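PDB 3TFW: putative O-methyltransferase from Klebsiella pneumoniae subsp. pneumoniae, which probably transfers methyl groups from S-adenosylmethionine to hydroxyl groups of acceptor substrates, as a class I O-methyltransferase. Local coordinates for residues A144-N149 against Q188-F193; N170-G175 against K214-F219. All blocks are in the same frame, centred on the assembly; numbering follows the deposited sequence.

Contact 1 of 2, residues A144-N149 against Q188-F193; sequences ADKPNN and QGVRQF
At the C-terminal end of strand 139-142 in the Rossmann-like sheet, the loop and 3-10 turn leading into helix 149-158 lie against helix 185-199, with Asn149 meeting Phe193 and Lys146 and Pro147 meeting Gly189. The amide of Asn149 sits over one face of the Phe193 ring: ND2 stands 3.6 Å above the ring plane, over its centre, and the amide and ring planes are 66° apart. Phe193 has CG anti to the backbone N (chi1 177°), which lays the ring beneath that amide, while the backbone O of Asn149 lies 3.5 Å from Phe193 CD1. In this methyltransferase fold the Phe193 ring of helix 185-199 also touches Ile142 of strand 139-142 and Leu153 of helix 149-158. One turn earlier on helix 185-199, Gly189 lets the backbones close to 4.0 Å between its CA and that of Pro147. Its CA also makes a C-H...O contact of 3.5 Å with Lys146 O. Alongside, Lys146 CD packs on Val190 CG2 at 3.9 Å, the two side chains pointing the same way, and Lys146 NZ goes on to donate to Asp169 O. At the outer border, water 2 bridges Pro147 O (2.8 Å) and Gln192 OE1 (2.7 Å).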
ATOM      1  N   ALA A 144     -17.223   0.661  -7.005  1.00 27.05           N
ATOM      2  CA  ALA A 144     -18.485   0.362  -7.690  1.00 27.87           C
ATOM      3  C   ALA A 144     -18.574   1.097  -9.031  1.00 28.37           C
ATOM      4  O   ALA A 144     -17.613   1.094  -9.822  1.00 29.15           O
ATOM      5  CB  ALA A 144     -19.689   0.706  -6.792  1.00 28.21           C
ATOM      6  N   ASP A 145     -19.729   1.715  -9.280  1.00 28.26           N
ATOM      7  CA  ASP A 145     -19.956   2.513 -10.479  1.00 28.09           C
ATOM      8  C   ASP A 145     -19.157   3.817 -10.427  1.00 27.37           C
ATOM      9  O   ASP A 145     -19.458   4.745  -9.661  1.00 26.93           O
ATOM     10  CB  ASP A 145     -21.459   2.771 -10.716  1.00 28.77           C
ATOM     11  CG  ASP A 145     -22.143   3.440  -9.530  1.00 30.31           C
ATOM     12  OD1 ASP A 145     -21.999   2.938  -8.395  1.00 30.98           O
ATOM     13  OD2 ASP A 145     -22.826   4.469  -9.734  1.00 31.73           O
ATOM     14  N   LYS A 146     -18.132   3.858 -11.266  1.00 25.98           N
ATOM     15  CA  LYS A 146     -17.191   4.954 -11.302  1.00 24.95           C
ATOM     16  C   LYS A 146     -17.808   6.335 -11.536  1.00 23.74           C
ATOM     17  O   LYS A 146     -17.337   7.292 -10.922  1.00 23.68           O
ATOM     18  CB  LYS A 146     -16.065   4.662 -12.309  1.00 25.32           C
ATOM     19  CG  LYS A 146     -15.341   3.339 -12.040  1.00 26.21           C
ATOM     20  CD  LYS A 146     -14.532   3.411 -10.746  1.00 28.88           C
ATOM     21  CE  LYS A 146     -14.390   2.056 -10.084  1.00 29.98           C
ATOM     22  NZ  LYS A 146     -13.871   2.258  -8.709  1.00 33.33           N
ATOM     23  N   PRO A 147     -18.861   6.453 -12.393  1.00 22.52           N
ATOM     24  CA  PRO A 147     -19.388   7.805 -12.619  1.00 21.98           C
ATOM     25  C   PRO A 147     -19.793   8.515 -11.325  1.00 20.77           C
ATOM     26  O   PRO A 147     -19.673   9.739 -11.242  1.00 21.28           O
ATOM     27  CB  PRO A 147     -20.623   7.558 -13.499  1.00 21.87           C
ATOM     28  CG  PRO A 147     -20.289   6.339 -14.247  1.00 22.44           C
ATOM     29  CD  PRO A 147     -19.558   5.470 -13.249  1.00 22.59           C
ATOM     30  N   ASN A 148     -20.260   7.750 -10.339  1.00 19.85           N
ATOM     31  CA  ASN A 148     -20.683   8.310  -9.043  1.00 18.86           C
ATOM     32  C   ASN A 148     -19.631   8.297  -7.938  1.00 18.32           C
ATOM     33  O   ASN A 148     -19.932   8.585  -6.783  1.00 16.75           O
ATOM     34  CB  ASN A 148     -21.965   7.639  -8.550  1.00 19.28           C
ATOM     35  CG  ASN A 148     -23.193   8.171  -9.248  1.00 19.36           C
ATOM     36  OD1 ASN A 148     -23.206   9.306  -9.722  1.00 21.96           O
ATOM     37  ND2 ASN A 148     -24.227   7.351  -9.326  1.00 21.78           N
ATOM     38  N   ASN A 149     -18.394   7.977  -8.303  1.00 18.10           N
ATOM     39  CA  ASN A 149     -17.271   8.095  -7.369  1.00 18.51           C
ATOM     40  C   ASN A 149     -17.233   9.358  -6.504  1.00 17.92           C
ATOM     41  O   ASN A 149     -17.051   9.246  -5.290  1.00 18.39           O
ATOM     42  CB  ASN A 149     -15.925   7.870  -8.076  1.00 18.35           C
ATOM     43  CG  ASN A 149     -15.420   6.449  -7.885  1.00 20.54           C
ATOM     44  OD1 ASN A 149     -16.199   5.486  -7.944  1.00 20.34           O
ATOM     45  ND2 ASN A 149     -14.119   6.310  -7.616  1.00 20.43           N
ATOM     46  N   GLN A 188     -14.719  10.440 -16.353  1.00 22.08           N
ATOM     47  CA  GLN A 188     -15.150  11.709 -15.773  1.00 22.39           C
ATOM     48  C   GLN A 188     -15.306  11.592 -14.246  1.00 21.82           C
ATOM     49  O   GLN A 188     -14.824  12.450 -13.501  1.00 21.79           O
ATOM     50  CB  GLN A 188     -16.464  12.173 -16.407  1.00 22.82           C
ATOM     51  CG  GLN A 188     -16.357  12.595 -17.877  1.00 25.31           C
ATOM     52  CD  GLN A 188     -17.715  12.667 -18.561  1.00 29.20           C
ATOM     53  OE1 GLN A 188     -18.756  12.783 -17.902  1.00 30.89           O
ATOM     54  NE2 GLN A 188     -17.714  12.591 -19.892  1.00 29.79           N
ATOM     55  N   GLY A 189     -15.971  10.528 -13.800  1.00 21.13           N
ATOM     56  CA  GLY A 189     -16.202  10.284 -12.368  1.00 20.55           C
ATOM     57  C   GLY A 189     -14.917  10.109 -11.572  1.00 20.44           C
ATOM     58  O   GLY A 189     -14.770  10.667 -10.474  1.00 20.65           O
ATOM     59  N   VAL A 190     -13.994   9.322 -12.116  1.00 20.04           N
ATOM     60  CA  VAL A 190     -12.692   9.088 -11.483  1.00 19.80           C
ATOM     61  C   VAL A 190     -11.868  10.384 -11.384  1.00 20.04           C
ATOM     62  O   VAL A 190     -11.213  10.643 -10.355  1.00 19.42           O
ATOM     63  CB  VAL A 190     -11.911   7.948 -12.194  1.00 19.88           C
ATOM     64  CG1 VAL A 190     -10.458   7.908 -11.751  1.00 20.59           C
ATOM     65  CG2 VAL A 190     -12.555   6.589 -11.896  1.00 20.30           C
ATOM     66  N   ARG A 191     -11.905  11.207 -12.435  1.00 19.91           N
ATOM     67  CA  ARG A 191     -11.160  12.480 -12.432  1.00 20.62           C
ATOM     68  C   ARG A 191     -11.730  13.468 -11.427  1.00 20.92           C
ATOM     69  O   ARG A 191     -10.973  14.119 -10.699  1.00 20.77           O
ATOM     70  CB  ARG A 191     -11.097  13.106 -13.839  1.00 20.64           C
ATOM     71  CG  ARG A 191     -10.275  12.303 -14.824  1.00 21.50           C
ATOM     72  CD  ARG A 191     -10.285  12.937 -16.232  1.00 22.31           C
ATOM     73  NE  ARG A 191      -9.934  14.355 -16.193  1.00 24.10           N
ATOM     74  CZ  ARG A 191      -8.693  14.837 -16.238  1.00 24.37           C
ATOM     75  NH1 ARG A 191      -7.648  14.026 -16.331  1.00 25.17           N
ATOM     76  NH2 ARG A 191      -8.501  16.145 -16.183  1.00 26.87           N
ATOM     77  N   GLN A 192     -13.061  13.542 -11.360  1.00 20.94           N
ATOM     78  CA  GLN A 192     -13.762  14.354 -10.364  1.00 21.74           C
ATOM     79  C   GLN A 192     -13.398  13.909  -8.943  1.00 21.07           C
ATOM     80  O   GLN A 192     -13.160  14.740  -8.071  1.00 21.12           O
ATOM     81  CB  GLN A 192     -15.272  14.200 -10.516  1.00 22.02           C
ATOM     82  CG  GLN A 192     -15.988  15.168 -11.427  1.00 25.91           C
ATOM     83  CD  GLN A 192     -17.481  15.071 -11.212  1.00 29.06           C
ATOM     84  OE1 GLN A 192     -18.136  14.164 -11.731  1.00 31.76           O
ATOM     85  NE2 GLN A 192     -18.021  15.975 -10.400  1.00 30.44           N
ATOM     86  N   PHE A 193     -13.410  12.594  -8.734  1.00 20.55           N
ATOM     87  CA  PHE A 193     -13.025  11.920  -7.481  1.00 20.40           C
ATOM     88  C   PHE A 193     -11.603  12.277  -7.020  1.00 20.79           C
ATOM     89  O   PHE A 193     -11.400  12.722  -5.885  1.00 20.19           O
ATOM     90  CB  PHE A 193     -13.165  10.412  -7.721  1.00 20.01           C
ATOM     91  CG  PHE A 193     -12.748   9.540  -6.574  1.00 19.54           C
ATOM     92  CD1 PHE A 193     -13.576   9.370  -5.470  1.00 18.47           C
ATOM     93  CD2 PHE A 193     -11.555   8.825  -6.637  1.00 18.71           C
ATOM     94  CE1 PHE A 193     -13.200   8.523  -4.416  1.00 18.39           C
ATOM     95  CE2 PHE A 193     -11.175   7.970  -5.596  1.00 19.00           C
ATOM     96  CZ  PHE A 193     -12.008   7.824  -4.481  1.00 18.81           C
TER
HETATM   97  O   HOH W   1     -20.474  12.930 -10.758  1.00 42.87           O
HETATM   98  O   HOH W   2     -19.249  11.953 -12.841  1.00 47.58           O

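Contact 2 of 2, residues N170-G175 against K214-F219; sequences NVVRDG and KGWDGF
Asp217 OD1 draws in several donors from the loop 170-175 and its own strand. The amide of Val172 gives it a weak bond (N to OD1 3.4 Å), Gly218 N adds another weak one from within the strand, and water 3 donates to it at 2.9 Å while accepting from Arg173 N. This carboxylate lies where the loop leaving parallel strand 165-169 passes the start of antiparallel strand 217-224, its neighbour in the seven-stranded sheet of a class I methyltransferase, with strand order 3-2-1-4-5-7-6. The straightest bond across the contact is Val171 N to Gly218 O, 3.1 Å with an N-H...O angle of 169°. Val172 meets the segment 214-219 with both methyls. Its CG2 comes within 3.5 Å of Gly218 N, where a glycine leaves room for it; CG1, anti to the backbone N (chi1 166°), is carried over one face of Trp216 in a CH-pi contact. That methyl is 22° off the normal of the six-membered ring, offset toward the rim. Trp216 NE1 is held by Gln209, and the indole meets Trp12 of the second subunit edge-to-face, so this ring also belongs to the dimer interface. Farther along the loop, water 4 donates both to Asp174 OD1, at 2.7 Å, and to Trp216 O.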
ATOM      1  N   ASN A 170      -9.214   0.906  -8.847  1.00 19.54           N
ATOM      2  CA  ASN A 170      -9.473   0.961 -10.285  1.00 20.15           C
ATOM      3  C   ASN A 170      -9.602   2.376 -10.845  1.00 20.05           C
ATOM      4  O   ASN A 170     -10.574   2.698 -11.539  1.00 20.52           O
ATOM      5  CB  ASN A 170     -10.701   0.097 -10.628  1.00 20.57           C
ATOM      6  CG  ASN A 170     -10.578  -1.317 -10.090  1.00 22.36           C
ATOM      7  OD1 ASN A 170     -11.352  -1.735  -9.231  1.00 24.34           O
ATOM      8  ND2 ASN A 170      -9.577  -2.052 -10.570  1.00 24.12           N
ATOM      9  N   VAL A 171      -8.610   3.211 -10.556  1.00 19.35           N
ATOM     10  CA  VAL A 171      -8.654   4.621 -10.932  1.00 20.01           C
ATOM     11  C   VAL A 171      -7.890   4.986 -12.214  1.00 20.37           C
ATOM     12  O   VAL A 171      -8.021   6.102 -12.701  1.00 20.89           O
ATOM     13  CB  VAL A 171      -8.191   5.553  -9.765  1.00 19.54           C
ATOM     14  CG1 VAL A 171      -9.198   5.506  -8.622  1.00 19.78           C
ATOM     15  CG2 VAL A 171      -6.780   5.185  -9.274  1.00 19.18           C
ATOM     16  N   VAL A 172      -7.111   4.055 -12.750  1.00 20.73           N
ATOM     17  CA  VAL A 172      -6.221   4.355 -13.880  1.00 20.99           C
ATOM     18  C   VAL A 172      -6.938   4.321 -15.242  1.00 21.75           C
ATOM     19  O   VAL A 172      -6.606   5.098 -16.140  1.00 22.25           O
ATOM     20  CB  VAL A 172      -4.972   3.452 -13.830  1.00 21.17           C
ATOM     21  CG1 VAL A 172      -4.186   3.467 -15.150  1.00 21.69           C
ATOM     22  CG2 VAL A 172      -4.089   3.878 -12.661  1.00 19.85           C
ATOM     23  N   ARG A 173      -7.926   3.434 -15.378  1.00 22.31           N
ATOM     24  CA  ARG A 173      -8.770   3.341 -16.592  1.00 23.19           C
ATOM     25  C   ARG A 173      -7.942   3.136 -17.866  1.00 23.88           C
ATOM     26  O   ARG A 173      -8.197   3.787 -18.885  1.00 24.08           O
ATOM     27  CB  ARG A 173      -9.670   4.583 -16.754  1.00 22.88           C
ATOM     28  CG  ARG A 173     -10.297   5.144 -15.457  1.00 23.69           C
ATOM     29  CD  ARG A 173     -11.033   4.082 -14.654  1.00 23.57           C
ATOM     30  NE  ARG A 173     -12.043   3.378 -15.444  1.00 24.08           N
ATOM     31  CZ  ARG A 173     -12.751   2.333 -15.012  1.00 24.37           C
ATOM     32  NH1 ARG A 173     -12.579   1.853 -13.785  1.00 23.60           N
ATOM     33  NH2 ARG A 173     -13.642   1.767 -15.814  1.00 23.79           N
ATOM     34  N   ASP A 174      -6.956   2.247 -17.788  1.00 24.80           N
ATOM     35  CA  ASP A 174      -6.027   1.966 -18.901  1.00 26.71           C
ATOM     36  C   ASP A 174      -5.332   3.230 -19.452  1.00 26.73           C
ATOM     37  O   ASP A 174      -5.049   3.348 -20.656  1.00 26.95           O
ATOM     38  CB  ASP A 174      -6.743   1.170 -20.010  1.00 27.30           C
ATOM     39  CG  ASP A 174      -5.773   0.489 -20.958  1.00 30.22           C
ATOM     40  OD1 ASP A 174      -4.879  -0.242 -20.476  1.00 32.21           O
ATOM     41  OD2 ASP A 174      -5.910   0.691 -22.185  1.00 34.19           O
ATOM     42  N   GLY A 175      -5.057   4.180 -18.561  1.00 26.54           N
ATOM     43  CA  GLY A 175      -4.393   5.418 -18.944  1.00 26.72           C
ATOM     44  C   GLY A 175      -5.312   6.584 -19.232  1.00 26.88           C
ATOM     45  O   GLY A 175      -4.861   7.723 -19.250  1.00 27.16           O
ATOM     46  N   LYS A 214      -3.762  -8.933 -13.100  1.00 24.44           N
ATOM     47  CA  LYS A 214      -4.955  -8.176 -13.454  1.00 24.18           C
ATOM     48  C   LYS A 214      -4.648  -7.004 -14.370  1.00 23.79           C
ATOM     49  O   LYS A 214      -5.516  -6.179 -14.641  1.00 23.87           O
ATOM     50  CB  LYS A 214      -5.699  -7.702 -12.197  1.00 24.99           C
ATOM     51  CG  LYS A 214      -6.107  -8.834 -11.248  1.00 26.81           C
ATOM     52  CD  LYS A 214      -7.115  -9.797 -11.897  1.00 29.96           C
ATOM     53  CE  LYS A 214      -8.460  -9.107 -12.194  1.00 32.00           C
ATOM     54  NZ  LYS A 214      -9.353  -9.879 -13.132  1.00 32.41           N
ATOM     55  N   GLY A 215      -3.414  -6.947 -14.863  1.00 22.81           N
ATOM     56  CA  GLY A 215      -3.027  -5.931 -15.819  1.00 21.99           C
ATOM     57  C   GLY A 215      -2.631  -4.625 -15.157  1.00 21.35           C
ATOM     58  O   GLY A 215      -2.357  -4.594 -13.964  1.00 21.83           O
ATOM     59  N   TRP A 216      -2.612  -3.554 -15.940  1.00 20.93           N
ATOM     60  CA  TRP A 216      -2.215  -2.234 -15.458  1.00 20.69           C
ATOM     61  C   TRP A 216      -3.392  -1.464 -14.858  1.00 20.50           C
ATOM     62  O   TRP A 216      -4.387  -1.199 -15.536  1.00 20.42           O
ATOM     63  CB  TRP A 216      -1.582  -1.449 -16.592  1.00 21.18           C
ATOM     64  CG  TRP A 216      -1.242  -0.019 -16.289  1.00 19.81           C
ATOM     65  CD1 TRP A 216      -0.678   0.482 -15.139  1.00 18.55           C
ATOM     66  CD2 TRP A 216      -1.406   1.089 -17.174  1.00 20.47           C
ATOM     67  NE1 TRP A 216      -0.508   1.843 -15.260  1.00 18.44           N
ATOM     68  CE2 TRP A 216      -0.939   2.236 -16.499  1.00 19.19           C
ATOM     69  CE3 TRP A 216      -1.904   1.224 -18.480  1.00 20.43           C
ATOM     70  CZ2 TRP A 216      -0.959   3.508 -17.083  1.00 19.61           C
ATOM     71  CZ3 TRP A 216      -1.935   2.485 -19.055  1.00 21.70           C
ATOM     72  CH2 TRP A 216      -1.453   3.613 -18.356  1.00 22.33           C
ATOM     73  N   ASP A 217      -3.266  -1.101 -13.584  1.00 19.84           N
ATOM     74  CA  ASP A 217      -4.305  -0.316 -12.925  1.00 19.31           C
ATOM     75  C   ASP A 217      -3.704   0.470 -11.767  1.00 18.55           C
ATOM     76  O   ASP A 217      -2.488   0.743 -11.731  1.00 18.13           O
ATOM     77  CB  ASP A 217      -5.457  -1.225 -12.453  1.00 19.60           C
ATOM     78  CG  ASP A 217      -6.829  -0.524 -12.477  1.00 20.38           C
ATOM     79  OD1 ASP A 217      -6.900   0.720 -12.414  1.00 20.88           O
ATOM     80  OD2 ASP A 217      -7.860  -1.234 -12.542  1.00 24.21           O
ATOM     81  N   GLY A 218      -4.551   0.884 -10.834  1.00 17.46           N
ATOM     82  CA  GLY A 218      -4.053   1.658  -9.708  1.00 16.80           C
ATOM     83  C   GLY A 218      -5.141   1.976  -8.708  1.00 16.36           C
ATOM     84  O   GLY A 218      -6.329   1.772  -8.984  1.00 15.70           O
ATOM     85  N   PHE A 219      -4.722   2.497  -7.557  1.00 15.53           N
ATOM     86  CA  PHE A 219      -5.644   2.791  -6.471  1.00 15.52           C
ATOM     87  C   PHE A 219      -5.226   4.048  -5.700  1.00 15.56           C
ATOM     88  O   PHE A 219      -4.056   4.421  -5.689  1.00 15.24           O
ATOM     89  CB  PHE A 219      -5.772   1.583  -5.530  1.00 15.81           C
ATOM     90  CG  PHE A 219      -4.528   1.286  -4.715  1.00 17.88           C
ATOM     91  CD1 PHE A 219      -4.381   1.800  -3.425  1.00 18.80           C
ATOM     92  CD2 PHE A 219      -3.520   0.466  -5.221  1.00 19.78           C
ATOM     93  CE1 PHE A 219      -3.234   1.524  -2.666  1.00 20.73           C
ATOM     94  CE2 PHE A 219      -2.370   0.182  -4.465  1.00 20.73           C
ATOM     95  CZ  PHE A 219      -2.225   0.704  -3.199  1.00 20.27           C
TER
HETATM   96  O   HOH W   3      -9.167   1.308 -14.131  1.00 24.61           O
HETATM   97  O   HOH W   4      -5.351  -1.538 -18.133  1.00 36.30           O

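The two contacts have centres about 13 Å apart, and their segments alternate along the chain. The loop 170-175 lies between helix 185-199 and strand 217-224: Val171 and Arg173 meet Val190 of the helix, while Val171 N bonds to Gly218 O of the strand. Val190 CG1 is 3.2 Å from Val171 O, and Lys146 CG is 3.6 Å from Arg173 NH1. That guanidinium group donates in its own plane to Asn170 O, bringing the Arg173 side chain back along its loop to lie beside Lys146 of contact 1. Both loops follow neighbouring parallel strands, 139-142 and 165-169, at the C-terminal end of the sheet, where class I methyltransferases generally bind cofactor and substrate.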